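Local coordinates for Carboxylesterase/phospholipase family protein (Francisella tularensis subsp. tularensis, PDB 4F21) that probably hydrolyses carboxylic esters as a serine hydrolase of the alpha/beta-hydrolase superfamily, in its carboxylesterase/phospholipase branch, at residues A[27-32]-A[68-73]; A[36-41]-A[131-136]; A[159-164]-A[185-190]. All blocks are in the same frame, centred on the assembly; numbering follows the deposited sequence.

In the fold
The three contacts step across the single mixed sheet of an alpha/beta-hydrolase fold. Contact 1 pairs the antiparallel edge strand 27-30 with strand 67-72; contact 2 joins strands 38-44 and 134-139, and contact 3 strands 159-163 and 186-191, all four parallel. Contacts 1 and 2, with centres 11 Å apart, meet where Arg68 N lies 2.9 Å from Phe38 O. Contacts 2 and 3, centres 15 Å apart, meet where Leu136 N lies 2.9 Å from Gly159 O. Contacts 1 and 3 stay about 7 Å apart at their nearest atoms. The His190 side chain of contact 3 touches residues of the probable catalytic triad, Ser140, Asp194 and His226.

Contact 1 (A[27-32]-A[68-73]); sequences YELMEP and RFIFPH
Tyr27 starts the pairing with its CB set against Pro72 CA at 3.5 Å, in a non-hydrogen-bonded antiparallel pair. Its CG sits between the backbone N and the carbonyl carbon (chi1 48°), and the ring leads away from strand 67-72. Glu28 and Phe71 form a hydrogen-bonded pair, Glu28 N to Phe71 O and Phe71 N to Glu28 O, both 2.9 Å. Strand 27-30 is the antiparallel edge of the otherwise parallel alpha/beta-hydrolase sheet, and strand 67-72 passes the pairing on to strand 38-44. Leu29 lies beside Ile70, both pointing the same way, with their CD1 methyls 3.7 Å apart. On the other face, with Glu28 and Phe71, Met30 CB packs on Phe69 CB at 3.8 Å, while Met30 and Phe69 exchange two backbone bonds. Beyond the strand, Glu31 turns back through a bend at chi2 (62°) to lie alongside Arg68, forming a salt bridge from OE1 to Arg68 NH2 at 3.1 Å; carboxylate and guanidinium planes are 67° apart. Finally, Pro32 rests its CD 3.9 Å from Arg68 CA.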
loop_
_atom_site.group_PDB
_atom_site.type_symbol
_atom_site.label_atom_id
_atom_site.label_comp_id
_atom_site.label_asym_id
_atom_site.label_seq_id
_atom_site.Cartn_x
_atom_site.Cartn_y
_atom_site.Cartn_z
ATOM N N TYR A 27 -7.689 13.805 7.141
ATOM C CA TYR A 27 -8.040 12.762 6.183
ATOM C C TYR A 27 -9.425 12.941 5.568
ATOM O O TYR A 27 -10.366 13.372 6.234
ATOM C CB TYR A 27 -7.918 11.374 6.820
ATOM C CG TYR A 27 -8.583 11.232 8.166
ATOM C CD1 TYR A 27 -7.902 11.540 9.337
ATOM C CD2 TYR A 27 -9.888 10.770 8.269
ATOM C CE1 TYR A 27 -8.507 11.405 10.573
ATOM C CE2 TYR A 27 -10.503 10.630 9.498
ATOM C CZ TYR A 27 -9.808 10.949 10.646
ATOM O OH TYR A 27 -10.418 10.806 11.871
ATOM N N GLU A 28 -9.537 12.608 4.286
ATOM C CA GLU A 28 -10.824 12.591 3.608
ATOM C C GLU A 28 -11.552 11.298 3.939
ATOM O O GLU A 28 -10.978 10.212 3.867
ATOM C CB GLU A 28 -10.646 12.711 2.094
ATOM C CG GLU A 28 -10.115 14.054 1.624
ATOM C CD GLU A 28 -11.194 15.121 1.538
ATOM O OE1 GLU A 28 -12.086 15.153 2.412
ATOM O OE2 GLU A 28 -11.150 15.929 0.588
ATOM N N LEU A 29 -12.819 11.413 4.306
ATOM C CA LEU A 29 -13.571 10.240 4.708
ATOM C C LEU A 29 -14.835 10.085 3.874
ATOM O O LEU A 29 -15.673 10.987 3.822
ATOM C CB LEU A 29 -13.900 10.307 6.201
ATOM C CG LEU A 29 -14.185 8.977 6.897
ATOM C CD1 LEU A 29 -13.730 9.033 8.343
ATOM C CD2 LEU A 29 -15.664 8.633 6.816
ATOM N N MET A 30 -14.957 8.940 3.211
ATOM C CA MET A 30 -16.168 8.629 2.463
ATOM C C MET A 30 -17.005 7.598 3.208
ATOM O O MET A 30 -16.588 6.449 3.375
ATOM C CB MET A 30 -15.840 8.119 1.059
ATOM C CG MET A 30 -15.387 9.193 0.088
ATOM S SD MET A 30 -15.274 8.568 -1.598
ATOM C CE MET A 30 -14.681 10.020 -2.465
ATOM N N GLU A 31 -18.181 8.020 3.660
ATOM C CA GLU A 31 -19.106 7.122 4.331
ATOM C C GLU A 31 -19.999 6.462 3.288
ATOM O O GLU A 31 -20.544 7.140 2.418
ATOM C CB GLU A 31 -19.945 7.885 5.355
ATOM C CG GLU A 31 -20.415 7.035 6.522
ATOM C CD GLU A 31 -19.261 6.480 7.332
ATOM O OE1 GLU A 31 -19.167 5.241 7.473
ATOM O OE2 GLU A 31 -18.446 7.285 7.831
ATOM N N PRO A 32 -20.145 5.132 3.366
ATOM C CA PRO A 32 -20.877 4.383 2.342
ATOM C C PRO A 32 -22.378 4.641 2.406
ATOM O O PRO A 32 -22.877 5.123 3.425
ATOM C CB PRO A 32 -20.568 2.928 2.697
ATOM C CG PRO A 32 -20.327 2.952 4.162
ATOM C CD PRO A 32 -19.640 4.253 4.436
ATOM N N ARG A 68 -16.428 1.961 3.630
ATOM C CA ARG A 68 -15.908 3.250 4.072
ATOM C C ARG A 68 -14.530 3.484 3.474
ATOM O O ARG A 68 -13.695 2.586 3.463
ATOM C CB ARG A 68 -15.800 3.292 5.596
ATOM C CG ARG A 68 -15.147 4.564 6.130
ATOM C CD ARG A 68 -14.885 4.487 7.626
ATOM N NE ARG A 68 -16.115 4.527 8.411
ATOM C CZ ARG A 68 -16.671 3.469 8.988
ATOM N NH1 ARG A 68 -16.105 2.280 8.867
ATOM N NH2 ARG A 68 -17.791 3.600 9.687
ATOM N N PHE A 69 -14.284 4.693 2.982
ATOM C CA PHE A 69 -12.974 5.010 2.420
ATOM C C PHE A 69 -12.198 6.016 3.270
ATOM O O PHE A 69 -12.719 7.080 3.624
ATOM C CB PHE A 69 -13.101 5.506 0.978
ATOM C CG PHE A 69 -13.215 4.399 -0.038
ATOM C CD1 PHE A 69 -14.453 3.963 -0.475
ATOM C CD2 PHE A 69 -12.080 3.800 -0.559
ATOM C CE1 PHE A 69 -14.556 2.950 -1.411
ATOM C CE2 PHE A 69 -12.178 2.787 -1.495
ATOM C CZ PHE A 69 -13.417 2.362 -1.921
ATOM N N ILE A 70 -10.952 5.664 3.585
ATOM C CA ILE A 70 -10.074 6.520 4.379
ATOM C C ILE A 70 -8.892 7.029 3.556
ATOM O O ILE A 70 -8.053 6.244 3.124
ATOM C CB ILE A 70 -9.525 5.764 5.601
ATOM C CG1 ILE A 70 -10.674 5.263 6.471
ATOM C CG2 ILE A 70 -8.597 6.656 6.414
ATOM C CD1 ILE A 70 -11.564 6.369 6.980
ATOM N N PHE A 71 -8.834 8.344 3.347
ATOM C CA PHE A 71 -7.742 8.980 2.612
ATOM C C PHE A 71 -6.932 9.917 3.504
ATOM O O PHE A 71 -7.176 11.125 3.511
ATOM C CB PHE A 71 -8.286 9.794 1.435
ATOM C CG PHE A 71 -8.729 8.965 0.267
ATOM C CD1 PHE A 71 -7.823 8.569 -0.699
ATOM C CD2 PHE A 71 -10.056 8.601 0.126
ATOM C CE1 PHE A 71 -8.227 7.811 -1.779
ATOM C CE2 PHE A 71 -10.469 7.843 -0.952
ATOM C CZ PHE A 71 -9.552 7.446 -1.906
ATOM N N PRO A 72 -5.960 9.373 4.253
ATOM C CA PRO A 72 -5.111 10.202 5.118
ATOM C C PRO A 72 -4.303 11.221 4.321
ATOM O O PRO A 72 -3.873 10.919 3.206
ATOM C CB PRO A 72 -4.174 9.183 5.771
ATOM C CG PRO A 72 -4.889 7.881 5.662
ATOM C CD PRO A 72 -5.633 7.944 4.370
ATOM N N HIS A 73 -4.107 12.412 4.882
ATOM C CA HIS A 73 -3.320 13.448 4.218
ATOM C C HIS A 73 -1.844 13.069 4.198
ATOM O O HIS A 73 -1.374 12.324 5.058
ATOM C CB HIS A 73 -3.522 14.810 4.887
ATOM C CG HIS A 73 -4.840 15.450 4.574
ATOM N ND1 HIS A 73 -5.999 14.724 4.401
ATOM C CD2 HIS A 73 -5.182 16.749 4.407
ATOM C CE1 HIS A 73 -6.998 15.548 4.139
ATOM N NE2 HIS A 73 -6.530 16.783 4.136
#

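Contact 2 (A[36-41]-A[131-136]); sequences ARFCVI and SENIIL
Ile41 packs against two side chains of the neighbouring parallel strand and forms the dense end of this contact. Its CG1 is anti to the carbonyl carbon (chi1 -55°), which carries the branch across to Ile134, where CG1 lies 3.7 Å from Ile134 CG2. Leu136 runs beside Ile41 in the same direction, and its CD2 touches both Ile41 CB and Ile41 CD1, each at 3.7 Å. Cys39 shares this face, with its CB a looser 4.2 Å from Ile134 CG1; Val40 and Ile135 point to the other face. Three backbone bonds fix the register: Cys39 N donates to Asn133 O, Ile135 N to Cys39 O, and Ile41 N to Ile135 O, the last at 2.8 Å.

Toward the start of both segments the contact becomes more open. Asn133, partly exposed, turns its amide nearly parallel to the Phe38 ring, the planes 12° apart, while the two side chains pass at a slant. Its ND2 lies 3.5 Å from Phe38 CE1, and Asn133 CB also approaches Arg37 O. The exposed Arg37 sends its guanidinium elsewhere, forming a salt bridge to Glu66.

Together the segments belong to the parallel centre of the alpha/beta-hydrolase sheet, strand 38-44 bonding on its other side to strand 67-72 and strand 134-139 to strand 159-163. Helix 111-126 covers the face of Cys39 and Ile134 through Gln124, and it meets Leu136 through Val117. Helix 144-150 closes over Leu136, whereas on the opposite face Ile135 touches Phe244, whose ring also stacks with that of Phe38.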
loop_
_atom_site.group_PDB
_atom_site.type_symbol
_atom_site.label_atom_id
_atom_site.label_comp_id
_atom_site.label_asym_id
_atom_site.label_seq_id
_atom_site.Cartn_x
_atom_site.Cartn_y
_atom_site.Cartn_z
ATOM N N ALA A 36 -21.649 0.855 7.087
ATOM C CA ALA A 36 -20.241 0.540 6.877
ATOM C C ALA A 36 -19.919 -0.830 7.448
ATOM O O ALA A 36 -20.049 -1.060 8.648
ATOM C CB ALA A 36 -19.351 1.597 7.507
ATOM N N ARG A 37 -19.506 -1.740 6.575
ATOM C CA ARG A 37 -19.129 -3.081 6.989
ATOM C C ARG A 37 -17.673 -3.317 6.606
ATOM O O ARG A 37 -16.980 -4.130 7.216
ATOM C CB ARG A 37 -20.049 -4.119 6.334
ATOM C CG ARG A 37 -19.953 -5.523 6.924
ATOM C CD ARG A 37 -21.214 -6.341 6.646
ATOM N NE ARG A 37 -21.474 -6.524 5.218
ATOM C CZ ARG A 37 -21.087 -7.585 4.515
ATOM N NH1 ARG A 37 -20.412 -8.562 5.103
ATOM N NH2 ARG A 37 -21.368 -7.669 3.221
ATOM N N PHE A 38 -17.214 -2.578 5.599
ATOM C CA PHE A 38 -15.855 -2.720 5.086
ATOM C C PHE A 38 -15.137 -1.375 5.071
ATOM O O PHE A 38 -15.764 -0.333 5.244
ATOM C CB PHE A 38 -15.881 -3.321 3.681
ATOM C CG PHE A 38 -16.648 -4.613 3.590
ATOM C CD1 PHE A 38 -16.170 -5.761 4.199
ATOM C CD2 PHE A 38 -17.839 -4.682 2.888
ATOM C CE1 PHE A 38 -16.867 -6.946 4.115
ATOM C CE2 PHE A 38 -18.540 -5.870 2.801
ATOM C CZ PHE A 38 -18.053 -7.001 3.416
ATOM N N CYS A 39 -13.822 -1.400 4.870
ATOM C CA CYS A 39 -13.034 -0.168 4.872
ATOM C C CYS A 39 -11.741 -0.281 4.066
ATOM O O CYS A 39 -11.044 -1.291 4.120
ATOM C CB CYS A 39 -12.726 0.273 6.307
ATOM S SG CYS A 39 -11.845 1.848 6.446
ATOM N N VAL A 40 -11.429 0.765 3.310
ATOM C CA VAL A 40 -10.193 0.794 2.539
ATOM C C VAL A 40 -9.362 2.017 2.901
ATOM O O VAL A 40 -9.763 3.157 2.649
ATOM C CB VAL A 40 -10.447 0.785 1.016
ATOM C CG1 VAL A 40 -9.148 0.499 0.267
ATOM C CG2 VAL A 40 -11.495 -0.249 0.659
ATOM N N ILE A 41 -8.207 1.770 3.508
ATOM C CA ILE A 41 -7.274 2.834 3.826
ATOM C C ILE A 41 -6.321 3.030 2.653
ATOM O O ILE A 41 -5.455 2.192 2.400
ATOM C CB ILE A 41 -6.500 2.527 5.117
ATOM C CG1 ILE A 41 -7.483 2.252 6.256
ATOM C CG2 ILE A 41 -5.571 3.676 5.475
ATOM C CD1 ILE A 41 -6.828 2.026 7.597
ATOM N N SER A 131 -10.969 -5.850 11.735
ATOM C CA SER A 131 -9.653 -5.582 11.163
ATOM C C SER A 131 -9.414 -6.358 9.872
ATOM O O SER A 131 -8.733 -5.877 8.970
ATOM C CB SER A 131 -8.552 -5.883 12.180
ATOM O OG SER A 131 -8.610 -7.230 12.611
ATOM N N GLU A 132 -9.990 -7.552 9.785
ATOM C CA GLU A 132 -9.874 -8.372 8.585
ATOM C C GLU A 132 -10.748 -7.819 7.469
ATOM O O GLU A 132 -10.755 -8.350 6.357
ATOM C CB GLU A 132 -10.267 -9.822 8.875
ATOM C CG GLU A 132 -10.172 -10.218 10.340
ATOM C CD GLU A 132 -11.457 -9.960 11.101
ATOM O OE1 GLU A 132 -12.499 -10.531 10.714
ATOM O OE2 GLU A 132 -11.424 -9.185 12.084
ATOM N N ASN A 133 -11.493 -6.761 7.776
ATOM C CA ASN A 133 -12.363 -6.116 6.801
ATOM C C ASN A 133 -11.843 -4.735 6.428
ATOM O O ASN A 133 -12.566 -3.922 5.850
ATOM C CB ASN A 133 -13.795 -6.020 7.329
ATOM C CG ASN A 133 -14.381 -7.373 7.679
ATOM O OD1 ASN A 133 -13.722 -8.208 8.298
ATOM N ND2 ASN A 133 -15.624 -7.600 7.272
ATOM N N ILE A 134 -10.588 -4.478 6.780
ATOM C CA ILE A 134 -9.908 -3.254 6.379
ATOM C C ILE A 134 -8.758 -3.597 5.440
ATOM O O ILE A 134 -7.972 -4.499 5.723
ATOM C CB ILE A 134 -9.345 -2.495 7.587
ATOM C CG1 ILE A 134 -10.419 -2.321 8.662
ATOM C CG2 ILE A 134 -8.789 -1.146 7.154
ATOM C CD1 ILE A 134 -9.914 -1.656 9.921
ATOM N N ILE A 135 -8.669 -2.881 4.321
ATOM C CA ILE A 135 -7.604 -3.110 3.347
ATOM C C ILE A 135 -6.632 -1.933 3.278
ATOM O O ILE A 135 -7.043 -0.784 3.126
ATOM C CB ILE A 135 -8.170 -3.366 1.937
ATOM C CG1 ILE A 135 -8.967 -4.668 1.899
ATOM C CG2 ILE A 135 -7.052 -3.425 0.907
ATOM C CD1 ILE A 135 -9.462 -5.018 0.514
ATOM N N LEU A 136 -5.340 -2.230 3.388
ATOM C CA LEU A 136 -4.302 -1.213 3.248
ATOM C C LEU A 136 -3.756 -1.170 1.821
ATOM O O LEU A 136 -3.027 -2.064 1.389
ATOM C CB LEU A 136 -3.164 -1.459 4.243
ATOM C CG LEU A 136 -3.570 -1.506 5.718
ATOM C CD1 LEU A 136 -2.384 -1.856 6.603
ATOM C CD2 LEU A 136 -4.185 -0.183 6.140
#

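Contact 3 (A[159-164]-A[185-190]); sequences GIMALS and PILVCH
Strands 159-163 and 186-191, with helix 170-173 between them in the chain, form a beta-alpha-beta unit of the alpha/beta-hydrolase fold, and their parallel pairing is buried except at Pro185. The backbone bonds run from Ile160 N, bound to Pro185 O, to Ser164 N, bound to Cys189 O. Between them, Leu187 N donates to Ile160 O at 2.7 Å in an almost straight bond (177°), and Cys189 N reaches Ala162 O; the intervening bond from Ala162 N to Leu187 O is weak.

On one face Ile160 and Ile186 lie side by side, their CD1 methyls 3.7 Å apart, and helix 144-150 covers Ile160 and Ala162. The other face is turned toward helix 230-243. There Met161 crosses Leu187, its CG 4.1 Å from Leu187 CB. Met161 SD still meets Leu187 CD2 at 4.1 Å, and the bend at chi3 (-71°) turns only the terminal CE away. Leu163 CD2 packs on Cys189 CB at 3.7 Å.

His190 touches the probable Ser-His-Asp triad, and its NE2 is hydrogen-bonded to Leu197 O. One face of its ring receives a CH-pi contact from Ser164 CA, 3.8 Å from the ring centroid and 22° off the ring normal.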
loop_
_atom_site.group_PDB
_atom_site.type_symbol
_atom_site.label_atom_id
_atom_site.label_comp_id
_atom_site.label_asym_id
_atom_site.label_seq_id
_atom_site.Cartn_x
_atom_site.Cartn_y
_atom_site.Cartn_z
ATOM N N GLY A 159 -6.187 -6.970 3.576
ATOM C CA GLY A 159 -5.470 -7.026 2.318
ATOM C C GLY A 159 -4.458 -5.915 2.139
ATOM O O GLY A 159 -4.454 -4.935 2.882
ATOM N N ILE A 160 -3.587 -6.080 1.151
ATOM C CA ILE A 160 -2.610 -5.062 0.796
ATOM C C ILE A 160 -2.675 -4.823 -0.705
ATOM O O ILE A 160 -2.705 -5.773 -1.487
ATOM C CB ILE A 160 -1.174 -5.494 1.154
ATOM C CG1 ILE A 160 -1.075 -5.906 2.624
ATOM C CG2 ILE A 160 -0.192 -4.378 0.842
ATOM C CD1 ILE A 160 0.232 -6.595 2.967
ATOM N N MET A 161 -2.703 -3.561 -1.112
ATOM C CA MET A 161 -2.641 -3.248 -2.538
ATOM C C MET A 161 -1.441 -2.370 -2.887
ATOM O O MET A 161 -1.542 -1.144 -2.966
ATOM C CB MET A 161 -3.951 -2.631 -3.034
ATOM C CG MET A 161 -5.109 -3.617 -3.075
ATOM S SD MET A 161 -6.513 -3.052 -4.059
ATOM C CE MET A 161 -7.165 -1.740 -3.033
ATOM N N ALA A 162 -0.301 -3.019 -3.094
ATOM C CA ALA A 162 0.927 -2.324 -3.440
ATOM C C ALA A 162 0.893 -1.891 -4.900
ATOM O O ALA A 162 0.701 -2.711 -5.797
ATOM C CB ALA A 162 2.134 -3.211 -3.173
ATOM N N LEU A 163 1.077 -0.595 -5.127
ATOM C CA LEU A 163 1.003 -0.019 -6.462
ATOM C C LEU A 163 2.232 0.837 -6.726
ATOM O O LEU A 163 2.399 1.892 -6.114
ATOM C CB LEU A 163 -0.253 0.845 -6.598
ATOM C CG LEU A 163 -1.596 0.214 -6.225
ATOM C CD1 LEU A 163 -2.545 1.272 -5.690
ATOM C CD2 LEU A 163 -2.206 -0.480 -7.421
ATOM N N SER A 164 3.086 0.368 -7.632
ATOM C CA SER A 164 4.276 1.104 -8.053
ATOM C C SER A 164 5.218 1.391 -6.890
ATOM O O SER A 164 5.772 2.483 -6.794
ATOM C CB SER A 164 3.876 2.412 -8.732
ATOM O OG SER A 164 2.820 2.188 -9.645
ATOM N N PRO A 185 -4.800 -11.692 1.377
ATOM C CA PRO A 185 -4.861 -11.233 -0.015
ATOM C C PRO A 185 -3.991 -10.009 -0.295
ATOM O O PRO A 185 -4.314 -8.905 0.133
ATOM C CB PRO A 185 -6.335 -10.877 -0.189
ATOM C CG PRO A 185 -7.040 -11.785 0.745
ATOM C CD PRO A 185 -6.145 -11.882 1.946
ATOM N N ILE A 186 -2.896 -10.213 -1.018
ATOM C CA ILE A 186 -2.018 -9.116 -1.399
ATOM C C ILE A 186 -2.040 -8.932 -2.908
ATOM O O ILE A 186 -1.893 -9.891 -3.665
ATOM C CB ILE A 186 -0.568 -9.362 -0.936
ATOM C CG1 ILE A 186 -0.510 -9.473 0.588
ATOM C CG2 ILE A 186 0.348 -8.246 -1.426
ATOM C CD1 ILE A 186 0.873 -9.737 1.133
ATOM N N LEU A 187 -2.243 -7.693 -3.342
ATOM C CA LEU A 187 -2.202 -7.369 -4.759
ATOM C C LEU A 187 -1.053 -6.421 -5.042
ATOM O O LEU A 187 -1.016 -5.306 -4.526
ATOM C CB LEU A 187 -3.513 -6.730 -5.214
ATOM C CG LEU A 187 -3.525 -6.210 -6.656
ATOM C CD1 LEU A 187 -3.356 -7.350 -7.651
ATOM C CD2 LEU A 187 -4.796 -5.426 -6.944
ATOM N N VAL A 188 -0.115 -6.875 -5.862
ATOM C CA VAL A 188 0.982 -6.033 -6.303
ATOM C C VAL A 188 0.733 -5.617 -7.744
ATOM O O VAL A 188 0.444 -6.455 -8.596
ATOM C CB VAL A 188 2.329 -6.774 -6.222
ATOM C CG1 VAL A 188 3.477 -5.823 -6.515
ATOM C CG2 VAL A 188 2.499 -7.407 -4.855
ATOM N N CYS A 189 0.830 -4.319 -8.010
ATOM C CA CYS A 189 0.727 -3.799 -9.370
ATOM C C CYS A 189 1.940 -2.926 -9.661
ATOM O O CYS A 189 2.462 -2.272 -8.759
ATOM C CB CYS A 189 -0.560 -2.990 -9.550
ATOM S SG CYS A 189 -2.100 -3.915 -9.312
ATOM N N HIS A 190 2.397 -2.915 -10.910
ATOM C CA HIS A 190 3.575 -2.125 -11.265
ATOM C C HIS A 190 3.702 -1.840 -12.763
ATOM O O HIS A 190 3.353 -2.670 -13.600
ATOM C CB HIS A 190 4.852 -2.801 -10.753
ATOM C CG HIS A 190 5.927 -1.835 -10.362
ATOM N ND1 HIS A 190 6.343 -1.671 -9.059
ATOM C CD2 HIS A 190 6.657 -0.967 -11.102
ATOM C CE1 HIS A 190 7.291 -0.752 -9.013
ATOM N NE2 HIS A 190 7.500 -0.309 -10.240
#